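Local coordinates for protein ribulose bisphosphate carboxylase (Hyperthermus butylicus DSM 5456, PDB 6HUN) that probably catalyses the magnesium-dependent carboxylation of ribulose 1,5-bisphosphate to two molecules of 3-phosphoglycerate, as part of an archaeal AMP degradation pathway, at residues Leu84-Tyr89 and Val103-Glu108; Ala64-Gly69 and Gly124-Met129. One frame throughout, in Å; residues are numbered along the deposited sequence.

Interaction 1 (Leu84-Tyr89 and Val103-Glu108); sequences LKAKAY and VAYPVE
Tyr105 and Ala86 meet where 103-105 passes 86-88. The CB of Tyr105 points away from 84-89, yet the CD2 and CE2 side of the ring still lies against Ala86. With chi1 at -65°, CG lies beside the backbone N and comes within 4.1 Å of Ala86 CB; CD2 then approaches that methyl to 3.4 Å and CE2 to 3.5 Å, an oblique apolar contact. Beyond it, the hydroxyl has its partner in Ser66, in the segment after helix 55-65.

The backbone supplies the polar part. Lys87 and Ala104 form an antiparallel hydrogen-bonded pair: Lys87 N donates to Ala104 O and Ala104 N to Lys87 O, 2.9 Å each. Next along, Ala88 and Val103 make a non-hydrogen-bonded pair. With CG between the backbone N and the carbonyl carbon (chi1 69°), the Tyr89 ring reaches across toward the neighbouring strand; its edge meets Ala104 N, 3.8 Å from CE1, and Ala104 CB is 3.9 Å from CE1.

Further on, Pro106 CG packs against Leu84 C, and Leu84 CD2 touches Glu108 CB at 3.6 Å; Leu84 also packs on Phe213 of the second subunit. The whole is an antiparallel beta hairpin in the sheet of the Rubisco N-terminal alpha/beta domain; on its other side Ala88 is bonded through its backbone to Phe29 and Asp31.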
ATOM      1  N   LEU A  84       1.955  22.054 -16.697  1.00 58.85           N
ATOM      2  CA  LEU A  84       1.730  20.980 -15.744  1.00 56.79           C
ATOM      3  C   LEU A  84       2.232  21.291 -14.345  1.00 56.42           C
ATOM      4  O   LEU A  84       2.109  20.435 -13.467  1.00 55.49           O
ATOM      5  CB  LEU A  84       2.408  19.713 -16.250  1.00 51.86           C
ATOM      6  CG  LEU A  84       1.803  19.106 -17.501  1.00 54.48           C
ATOM      7  CD1 LEU A  84       2.607  17.897 -17.976  1.00 52.13           C
ATOM      8  CD2 LEU A  84       0.342  18.722 -17.208  1.00 53.26           C
ATOM      9  N   LYS A  85       2.791  22.464 -14.092  1.00 53.34           N
ATOM     10  CA  LYS A  85       3.535  22.663 -12.858  1.00 52.94           C
ATOM     11  C   LYS A  85       2.624  22.965 -11.665  1.00 52.88           C
ATOM     12  O   LYS A  85       1.665  23.734 -11.780  1.00 51.46           O
ATOM     13  CB  LYS A  85       4.534  23.786 -13.043  1.00 57.06           C
ATOM     14  CG  LYS A  85       5.009  24.363 -11.746  1.00 58.98           C
ATOM     15  CD  LYS A  85       5.486  25.764 -11.948  1.00 68.22           C
ATOM     16  CE  LYS A  85       6.402  25.793 -13.127  1.00 66.70           C
ATOM     17  NZ  LYS A  85       7.479  26.756 -12.867  1.00 78.65           N
ATOM     18  N   ALA A  86       2.936  22.369 -10.501  1.00 47.83           N
ATOM     19  CA  ALA A  86       2.114  22.571  -9.303  1.00 45.99           C
ATOM     20  C   ALA A  86       2.600  23.794  -8.524  1.00 49.29           C
ATOM     21  O   ALA A  86       3.768  24.174  -8.606  1.00 54.96           O
ATOM     22  CB  ALA A  86       2.129  21.328  -8.398  1.00 41.46           C
ATOM     23  N   LYS A  87       1.694  24.427  -7.769  1.00 48.62           N
ATOM     24  CA  LYS A  87       2.034  25.649  -7.056  1.00 48.12           C
ATOM     25  C   LYS A  87       1.597  25.596  -5.606  1.00 45.77           C
ATOM     26  O   LYS A  87       0.404  25.462  -5.326  1.00 44.85           O
ATOM     27  CB  LYS A  87       1.391  26.877  -7.742  1.00 52.03           C
ATOM     28  CG  LYS A  87       1.968  27.155  -9.102  1.00 59.66           C
ATOM     29  CD  LYS A  87       3.431  27.589  -8.999  1.00 65.72           C
ATOM     30  CE  LYS A  87       3.626  28.903  -9.710  1.00 71.45           C
ATOM     31  NZ  LYS A  87       2.706  29.877  -9.078  1.00 76.34           N
ATOM     32  N   ALA A  88       2.546  25.785  -4.688  1.00 45.20           N
ATOM     33  CA  ALA A  88       2.193  26.035  -3.297  1.00 48.74           C
ATOM     34  C   ALA A  88       1.741  27.477  -3.198  1.00 47.17           C
ATOM     35  O   ALA A  88       2.540  28.374  -3.464  1.00 49.98           O
ATOM     36  CB  ALA A  88       3.375  25.811  -2.363  1.00 43.41           C
ATOM     37  N   TYR A  89       0.499  27.702  -2.777  1.00 47.08           N
ATOM     38  CA  TYR A  89      -0.097  29.035  -2.848  1.00 50.71           C
ATOM     39  C   TYR A  89      -0.590  29.526  -1.497  1.00 57.59           C
ATOM     40  O   TYR A  89      -1.163  30.622  -1.412  1.00 57.51           O
ATOM     41  CB  TYR A  89      -1.248  29.064  -3.872  1.00 51.90           C
ATOM     42  CG  TYR A  89      -2.454  28.266  -3.454  1.00 49.49           C
ATOM     43  CD1 TYR A  89      -2.533  26.897  -3.736  1.00 46.24           C
ATOM     44  CD2 TYR A  89      -3.496  28.854  -2.755  1.00 50.56           C
ATOM     45  CE1 TYR A  89      -3.601  26.159  -3.334  1.00 44.21           C
ATOM     46  CE2 TYR A  89      -4.575  28.121  -2.348  1.00 49.93           C
ATOM     47  CZ  TYR A  89      -4.617  26.757  -2.626  1.00 45.57           C
ATOM     48  OH  TYR A  89      -5.705  26.019  -2.237  1.00 43.40           O
ATOM     49  N   VAL A 103      -1.319  23.094  -1.990  1.00 35.48           N
ATOM     50  CA  VAL A 103      -0.673  22.996  -3.291  1.00 36.64           C
ATOM     51  C   VAL A 103      -1.753  22.751  -4.327  1.00 37.37           C
ATOM     52  O   VAL A 103      -2.603  21.874  -4.153  1.00 35.43           O
ATOM     53  CB  VAL A 103       0.388  21.873  -3.332  1.00 34.74           C
ATOM     54  CG1 VAL A 103       1.142  21.882  -4.705  1.00 36.31           C
ATOM     55  CG2 VAL A 103       1.357  22.050  -2.220  1.00 34.79           C
ATOM     56  N   ALA A 104      -1.726  23.534  -5.398  1.00 40.45           N
ATOM     57  CA  ALA A 104      -2.657  23.387  -6.499  1.00 41.70           C
ATOM     58  C   ALA A 104      -1.964  22.684  -7.670  1.00 41.87           C
ATOM     59  O   ALA A 104      -0.811  23.005  -8.010  1.00 43.10           O
ATOM     60  CB  ALA A 104      -3.187  24.780  -6.937  1.00 45.52           C
ATOM     61  N   TYR A 105      -2.687  21.740  -8.288  1.00 46.06           N
ATOM     62  CA  TYR A 105      -2.183  20.829  -9.334  1.00 40.63           C
ATOM     63  C   TYR A 105      -3.075  20.901 -10.566  1.00 42.87           C
ATOM     64  O   TYR A 105      -4.267  20.549 -10.477  1.00 42.17           O
ATOM     65  CB  TYR A 105      -2.165  19.350  -8.883  1.00 38.66           C
ATOM     66  CG  TYR A 105      -1.221  19.029  -7.753  1.00 34.74           C
ATOM     67  CD1 TYR A 105      -1.620  19.178  -6.451  1.00 33.47           C
ATOM     68  CD2 TYR A 105       0.077  18.586  -7.997  1.00 40.41           C
ATOM     69  CE1 TYR A 105      -0.780  18.926  -5.414  1.00 36.52           C
ATOM     70  CE2 TYR A 105       0.955  18.316  -6.949  1.00 35.09           C
ATOM     71  CZ  TYR A 105       0.499  18.471  -5.643  1.00 34.85           C
ATOM     72  OH  TYR A 105       1.347  18.213  -4.584  1.00 32.35           O
ATOM     73  N   PRO A 106      -2.526  21.173 -11.749  1.00 45.45           N
ATOM     74  CA  PRO A 106      -3.323  21.058 -12.984  1.00 47.54           C
ATOM     75  C   PRO A 106      -3.808  19.636 -13.221  1.00 45.18           C
ATOM     76  O   PRO A 106      -3.075  18.674 -13.002  1.00 43.91           O
ATOM     77  CB  PRO A 106      -2.335  21.482 -14.076  1.00 50.46           C
ATOM     78  CG  PRO A 106      -1.120  21.995 -13.373  1.00 50.20           C
ATOM     79  CD  PRO A 106      -1.099  21.377 -12.023  1.00 46.36           C
ATOM     80  N   VAL A 107      -5.067  19.496 -13.645  1.00 47.15           N
ATOM     81  CA  VAL A 107      -5.646  18.147 -13.759  1.00 48.03           C
ATOM     82  C   VAL A 107      -4.958  17.317 -14.842  1.00 46.23           C
ATOM     83  O   VAL A 107      -4.985  16.079 -14.798  1.00 44.61           O
ATOM     84  CB  VAL A 107      -7.170  18.214 -14.001  1.00 53.25           C
ATOM     85  CG1 VAL A 107      -7.739  16.836 -14.244  1.00 55.64           C
ATOM     86  CG2 VAL A 107      -7.886  18.754 -12.792  1.00 50.31           C
ATOM     87  N   GLU A 108      -4.313  17.964 -15.806  1.00 47.16           N
ATOM     88  CA  GLU A 108      -3.580  17.247 -16.843  1.00 47.90           C
ATOM     89  C   GLU A 108      -2.381  16.469 -16.298  1.00 45.34           C
ATOM     90  O   GLU A 108      -1.792  15.672 -17.038  1.00 47.18           O
ATOM     91  CB  GLU A 108      -3.115  18.240 -17.923  1.00 52.02           C
ATOM     92  CG  GLU A 108      -4.242  18.894 -18.701  1.00 63.13           C
ATOM     93  CD  GLU A 108      -4.969  20.002 -17.936  1.00 66.72           C
ATOM     94  OE1 GLU A 108      -6.060  20.422 -18.409  1.00 70.92           O
ATOM     95  OE2 GLU A 108      -4.471  20.452 -16.870  1.00 60.61           O
TER

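Interaction 2 (Ala64-Gly69 and Gly124-Met129); sequences AESSVG and GNIFGM
Glu65, in the last turn of helix 55-65, lies against the short 3-10 turn that follows helix 115-122, joining the end of helix 55-65 to the loop before strand 132-141 in the Rubisco N-terminal alpha/beta domain, where the dimer partner arrives. Glu65 has the largest share of the buried surface. Its CG stands anti to the backbone N (chi1 172°) and faces Ile126 CG2 at 3.6 Å, while its CB passes Met129 SD at 3.6 Å, the two side chains running antiparallel alongside each other. The aliphatic part of an acidic residue thus does the work of an apolar one.

Ile126 is the second main contributor. Its CG2 branch serves both Glu65 and Ser66, lying 4.0 Å from Ser66 CB; behind this, Ile126 also packs on Ile62 and on Leu135. Ser66, the first residue to leave helical geometry, turns its OG back to the carbonyl oxygen of Ile62. Two residues earlier, Ala64 O accepts from both Ser67 N and Gly69 N, which close the helix end.

In Rubiscos the N-terminal domain of one subunit completes the active site at the barrel mouth of the other. The present geometry agrees with this: Glu65 OE1 makes a salt bridge to Lys179 of the second subunit, a predicted substrate ligand. A second donor grips the same oxygen: Asn125 ND2, 3.1 Å from Glu65 OE1, bonds nearly along its C-O axis, with that oxygen close to the amide plane and the carboxylate turned 40° from it.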
ATOM      1  N   ALA A  64       7.357  20.672  -6.657  1.00 39.08           N
ATOM      2  CA  ALA A  64       8.142  20.222  -7.812  1.00 40.41           C
ATOM      3  C   ALA A  64       8.193  18.706  -7.886  1.00 39.83           C
ATOM      4  O   ALA A  64       7.992  18.109  -8.949  1.00 43.56           O
ATOM      5  CB  ALA A  64       9.565  20.784  -7.738  1.00 42.44           C
ATOM      6  N   GLU A  65       8.486  18.065  -6.766  1.00 36.53           N
ATOM      7  CA  GLU A  65       8.644  16.615  -6.790  1.00 37.99           C
ATOM      8  C   GLU A  65       7.327  15.915  -7.111  1.00 34.98           C
ATOM      9  O   GLU A  65       7.338  14.850  -7.740  1.00 35.21           O
ATOM     10  CB  GLU A  65       9.218  16.137  -5.457  1.00 39.48           C
ATOM     11  CG  GLU A  65       9.275  14.584  -5.256  1.00 39.19           C
ATOM     12  CD  GLU A  65      10.238  13.872  -6.196  1.00 53.48           C
ATOM     13  OE1 GLU A  65       9.942  12.732  -6.607  1.00 56.45           O
ATOM     14  OE2 GLU A  65      11.290  14.452  -6.532  1.00 59.08           O
ATOM     15  N   SER A  66       6.184  16.457  -6.671  1.00 33.96           N
ATOM     16  CA  SER A  66       4.912  15.819  -6.942  1.00 31.87           C
ATOM     17  C   SER A  66       4.308  16.261  -8.274  1.00 36.00           C
ATOM     18  O   SER A  66       3.172  15.904  -8.566  1.00 38.70           O
ATOM     19  CB  SER A  66       3.921  16.065  -5.780  1.00 29.46           C
ATOM     20  OG  SER A  66       3.738  17.463  -5.582  1.00 32.99           O
ATOM     21  N   SER A  67       5.061  16.981  -9.106  1.00 39.27           N
ATOM     22  CA  SER A  67       4.540  17.347 -10.424  1.00 40.43           C
ATOM     23  C   SER A  67       5.612  17.121 -11.497  1.00 42.98           C
ATOM     24  O   SER A  67       5.886  15.971 -11.837  1.00 45.87           O
ATOM     25  CB  SER A  67       3.968  18.780 -10.434  1.00 43.32           C
ATOM     26  OG  SER A  67       4.897  19.834 -10.254  1.00 46.20           O
ATOM     27  N   VAL A  68       6.255  18.180 -11.984  1.00 46.08           N
ATOM     28  CA  VAL A  68       7.098  18.099 -13.188  1.00 45.12           C
ATOM     29  C   VAL A  68       8.582  18.075 -12.868  1.00 46.77           C
ATOM     30  O   VAL A  68       9.395  18.163 -13.789  1.00 47.98           O
ATOM     31  CB  VAL A  68       6.815  19.263 -14.157  1.00 48.99           C
ATOM     32  CG1 VAL A  68       5.400  19.184 -14.622  1.00 55.68           C
ATOM     33  CG2 VAL A  68       7.069  20.553 -13.474  1.00 50.38           C
ATOM     34  N   GLY A  69       8.961  17.983 -11.590  1.00 49.34           N
ATOM     35  CA  GLY A  69      10.385  18.007 -11.296  1.00 52.11           C
ATOM     36  C   GLY A  69      11.036  19.339 -11.657  1.00 57.69           C
ATOM     37  O   GLY A  69      10.401  20.393 -11.782  1.00 59.41           O
ATOM     38  N   GLY A 124       3.672   9.963  -3.228  1.00 20.31           N
ATOM     39  CA  GLY A 124       4.791   9.164  -3.715  1.00 19.94           C
ATOM     40  C   GLY A 124       6.120   9.526  -3.075  1.00 23.88           C
ATOM     41  O   GLY A 124       6.291   9.419  -1.853  1.00 22.83           O
ATOM     42  N   ASN A 125       7.086   9.984  -3.884  1.00 21.87           N
ATOM     43  CA  ASN A 125       8.433  10.200  -3.360  1.00 22.38           C
ATOM     44  C   ASN A 125       8.515  11.329  -2.339  1.00 24.22           C
ATOM     45  O   ASN A 125       9.562  11.462  -1.656  1.00 23.99           O
ATOM     46  CB  ASN A 125       9.375  10.574  -4.519  1.00 28.35           C
ATOM     47  CG  ASN A 125       9.785   9.392  -5.358  1.00 36.63           C
ATOM     48  OD1 ASN A 125       9.606   8.245  -4.961  1.00 31.88           O
ATOM     49  ND2 ASN A 125      10.354   9.671  -6.540  1.00 42.43           N
ATOM     50  N   ILE A 126       7.536  12.235  -2.348  1.00 22.46           N
ATOM     51  CA  ILE A 126       7.627  13.387  -1.442  1.00 26.07           C
ATOM     52  C   ILE A 126       7.798  12.956   0.012  1.00 25.91           C
ATOM     53  O   ILE A 126       8.404  13.673   0.802  1.00 24.56           O
ATOM     54  CB  ILE A 126       6.414  14.317  -1.611  1.00 27.68           C
ATOM     55  CG1 ILE A 126       5.065  13.564  -1.467  1.00 20.86           C
ATOM     56  CG2 ILE A 126       6.573  15.161  -2.954  1.00 28.62           C
ATOM     57  CD1 ILE A 126       3.900  14.655  -1.624  1.00 25.11           C
ATOM     58  N   PHE A 127       7.352  11.747   0.373  1.00 21.51           N
ATOM     59  CA  PHE A 127       7.441  11.356   1.772  1.00 21.68           C
ATOM     60  C   PHE A 127       8.869  11.101   2.206  1.00 24.92           C
ATOM     61  O   PHE A 127       9.155  11.109   3.415  1.00 20.55           O
ATOM     62  CB  PHE A 127       6.704  10.046   2.019  1.00 17.66           C
ATOM     63  CG  PHE A 127       5.206  10.160   2.073  1.00 17.02           C
ATOM     64  CD1 PHE A 127       4.566  10.892   3.112  1.00 16.34           C
ATOM     65  CD2 PHE A 127       4.444   9.552   1.069  1.00 17.93           C
ATOM     66  CE1 PHE A 127       3.181  10.972   3.168  1.00 20.32           C
ATOM     67  CE2 PHE A 127       3.045   9.635   1.088  1.00 18.17           C
ATOM     68  CZ  PHE A 127       2.409  10.347   2.195  1.00 16.78           C
ATOM     69  N   GLY A 128       9.755  10.734   1.257  1.00 22.66           N
ATOM     70  CA  GLY A 128      11.126  10.432   1.655  1.00 20.58           C
ATOM     71  C   GLY A 128      12.148  11.513   1.361  1.00 27.92           C
ATOM     72  O   GLY A 128      13.349  11.253   1.444  1.00 27.00           O
ATOM     73  N   MET A 129      11.730  12.724   1.034  1.00 25.30           N
ATOM     74  CA  MET A 129      12.708  13.740   0.667  1.00 31.24           C
ATOM     75  C   MET A 129      13.498  14.196   1.901  1.00 30.29           C
ATOM     76  O   MET A 129      12.939  14.325   2.985  1.00 28.53           O
ATOM     77  CB  MET A 129      11.993  14.943   0.004  1.00 32.34           C
ATOM     78  CG  MET A 129      11.339  14.610  -1.353  1.00 31.40           C
ATOM     79  SD  MET A 129      10.619  16.115  -2.097  1.00 44.55           S
ATOM     80  CE  MET A 129       9.683  16.720  -0.730  1.00 35.95           C
TER

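Overall arrangement
Interactions 1 and 2 lie in the same N-terminal domain, their centres about 13 Å apart, and segment 64-69 is the bridge between them. Two probable hydrogen bonds make the connection: Tyr105 OH to Ser66 OG at 2.7 Å and Ala86 N to Ser67 OG at 3.2 Å. Leu84 CB packs beside them on Val68 CG1 at 3.4 Å. The hairpin end of interaction 1 is therefore tied to the loop whose preceding helix turn carries Glu65. Both contacts touch the second subunit, but it is interaction 2 that reaches Lys179 and Glu206, predicted substrate and magnesium ligands, in that subunit's barrel; interaction 1 meets that subunit through Leu84, away from the predicted sites.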